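Local coordinates for accelerated cell death 11 (Arabidopsis thaliana, PDB 4NT1), which selectively moves ceramide-1-phosphate and phytoceramide-1-phosphate between membranes, but does not carry ceramide or galactosylceramide, at residues S42-L47 / D110-L115. Numbering follows the deposited sequence. Where two conformers were deposited one is given.
Sequences SLVSPL and DMVKVL
Between Val44 and Leu47 of helix 34-51 and Val112 of helix 98-121 no flat group meets another, by face or by edge; among the rings nearby, Phe18 of helix 10-25 touches Val44 and Tyr183 of helix 173-199 touches Val112. What crosses is purely aliphatic, and it illustrates how a beta-branched residue can serve two partners at once. The fork of Val112 opens toward helix 34-51 and each prong takes its own neighbour. Its CG2 lies 3.6 Å from Val44 CG1, the two side chains sliding past one another in opposite directions. The other prong, CG1, reaches Leu47 CD1 at 3.9 Å, and here the side chains cross at about a right angle. With CG1 of Val112 anti to its backbone N (chi1 176°) and CG2 beside that nitrogen, the fork is turned so that one methyl meets Leu47 and the other Val44. Val44 CG1 and Leu47 CD1, themselves 3.9 Å apart, form one continuous apolar patch facing the fork.

The site lies near the centre of the GLTP fold, a two-layer, all-alpha sandwich. With 108 Å² buried and the closest alpha carbons, those of Val44 and Val112, 8.2 Å apart, the two segments touch here through side-chain methyls alone. Helix 34-51 is kinked here: Pro46 lacks an amide hydrogen to offer the preceding turn, while Leu47 N bonds Val44 O at 2.9 Å, a three-residue step linking the two residues that meet Val112. Asp61, which binds the N-acylsphingoid base 1-phosphate, has its side chain about 12 Å from that of Val112.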
loop_
_atom_site.group_PDB
_atom_site.type_symbol
_atom_site.label_atom_id
_atom_site.label_comp_id
_atom_site.label_asym_id
_atom_site.label_seq_id
_atom_site.Cartn_x
_atom_site.Cartn_y
_atom_site.Cartn_z
ATOM N N SER A 42 4.337 -6.324 -3.695
ATOM C CA SER A 42 5.785 -6.192 -3.785
ATOM C C SER A 42 6.194 -5.221 -4.893
ATOM O O SER A 42 7.260 -4.620 -4.834
ATOM C CB SER A 42 6.457 -7.555 -3.964
ATOM O OG SER A 42 7.866 -7.444 -3.858
ATOM N N LEU A 43 5.335 -5.043 -5.891
ATOM C CA LEU A 43 5.645 -4.078 -6.950
ATOM C C LEU A 43 5.607 -2.645 -6.423
ATOM O O LEU A 43 6.239 -1.744 -6.981
ATOM C CB LEU A 43 4.692 -4.230 -8.133
ATOM C CG LEU A 43 4.740 -5.575 -8.862
ATOM C CD1 LEU A 43 3.619 -5.656 -9.906
ATOM C CD2 LEU A 43 6.107 -5.806 -9.500
ATOM N N VAL A 44 4.853 -2.444 -5.350
ATOM C CA VAL A 44 4.721 -1.131 -4.728
ATOM C C VAL A 44 5.890 -0.814 -3.784
ATOM O O VAL A 44 6.238 0.348 -3.585
ATOM C CB VAL A 44 3.393 -1.039 -3.943
ATOM C CG1 VAL A 44 3.315 0.265 -3.161
ATOM C CG2 VAL A 44 2.198 -1.168 -4.889
ATOM N N SER A 45 6.512 -1.847 -3.221
ATOM C CA SER A 45 7.554 -1.630 -2.203
ATOM C C SER A 45 8.618 -0.582 -2.565
ATOM O O SER A 45 8.981 0.243 -1.726
ATOM C CB SER A 45 8.235 -2.950 -1.817
ATOM O OG SER A 45 7.313 -3.839 -1.220
ATOM N N PRO A 46 9.141 -0.617 -3.799
ATOM C CA PRO A 46 10.246 0.303 -4.102
ATOM C C PRO A 46 9.832 1.771 -4.131
ATOM O O PRO A 46 10.701 2.635 -4.076
ATOM C CB PRO A 46 10.713 -0.143 -5.501
ATOM C CG PRO A 46 10.180 -1.544 -5.663
ATOM C CD PRO A 46 8.884 -1.555 -4.911
ATOM N N LEU A 47 8.537 2.064 -4.205
ATOM C CA LEU A 47 8.109 3.458 -4.198
ATOM C C LEU A 47 8.522 4.173 -2.912
ATOM O O LEU A 47 8.865 5.354 -2.939
ATOM C CB LEU A 47 6.595 3.582 -4.390
ATOM C CG LEU A 47 5.991 3.010 -5.668
ATOM C CD1 LEU A 47 4.472 3.117 -5.614
ATOM C CD2 LEU A 47 6.541 3.707 -6.917
ATOM N N ASP A 110 -2.953 1.830 0.990
ATOM C CA ASP A 110 -3.799 3.000 1.194
ATOM C C ASP A 110 -2.952 4.272 1.155
ATOM O O ASP A 110 -3.333 5.250 0.508
ATOM C CB ASP A 110 -4.551 2.862 2.533
ATOM C CG ASP A 110 -5.781 3.751 2.631
ATOM O OD1 ASP A 110 -6.250 4.258 1.594
ATOM O OD2 ASP A 110 -6.285 3.930 3.768
ATOM N N MET A 111 -1.788 4.269 1.807
ATOM C CA MET A 111 -0.937 5.463 1.749
ATOM C C MET A 111 -0.535 5.809 0.308
ATOM O O MET A 111 -0.509 6.977 -0.073
ATOM C CB MET A 111 0.321 5.338 2.617
ATOM C CG MET A 111 0.951 6.730 2.936
ATOM S SD MET A 111 2.751 6.704 3.058
ATOM C CE MET A 111 3.247 6.809 1.333
ATOM N N VAL A 112 -0.203 4.792 -0.479
ATOM C CA VAL A 112 0.166 5.013 -1.873
ATOM C C VAL A 112 -1.042 5.538 -2.648
ATOM O O VAL A 112 -0.916 6.477 -3.434
ATOM C CB VAL A 112 0.773 3.758 -2.537
ATOM C CG1 VAL A 112 1.048 4.020 -4.036
ATOM C CG2 VAL A 112 2.073 3.357 -1.831
ATOM N N LYS A 113 -2.213 4.961 -2.403
ATOM C CA LYS A 113 -3.428 5.466 -3.034
ATOM C C LYS A 113 -3.635 6.963 -2.768
ATOM O O LYS A 113 -3.923 7.722 -3.691
ATOM C CB LYS A 113 -4.671 4.702 -2.569
ATOM C CG LYS A 113 -5.956 5.198 -3.241
ATOM C CD LYS A 113 -7.217 4.609 -2.635
ATOM C CE LYS A 113 -7.644 5.356 -1.402
ATOM N NZ LYS A 113 -9.115 5.588 -1.421
ATOM N N VAL A 114 -3.504 7.383 -1.509
ATOM C CA VAL A 114 -3.699 8.798 -1.159
ATOM C C VAL A 114 -2.584 9.652 -1.731
ATOM O O VAL A 114 -2.822 10.747 -2.240
ATOM C CB VAL A 114 -3.773 9.017 0.369
ATOM C CG1 VAL A 114 -3.862 10.523 0.704
ATOM C CG2 VAL A 114 -4.958 8.261 0.950
ATOM N N LEU A 115 -1.358 9.151 -1.643
ATOM C CA LEU A 115 -0.235 9.829 -2.274
ATOM C C LEU A 115 -0.533 10.140 -3.749
ATOM O O LEU A 115 -0.388 11.288 -4.194
ATOM C CB LEU A 115 1.030 8.977 -2.167
ATOM C CG LEU A 115 2.207 9.546 -2.952
ATOM C CD1 LEU A 115 2.662 10.852 -2.303
ATOM C CD2 LEU A 115 3.341 8.541 -2.961
#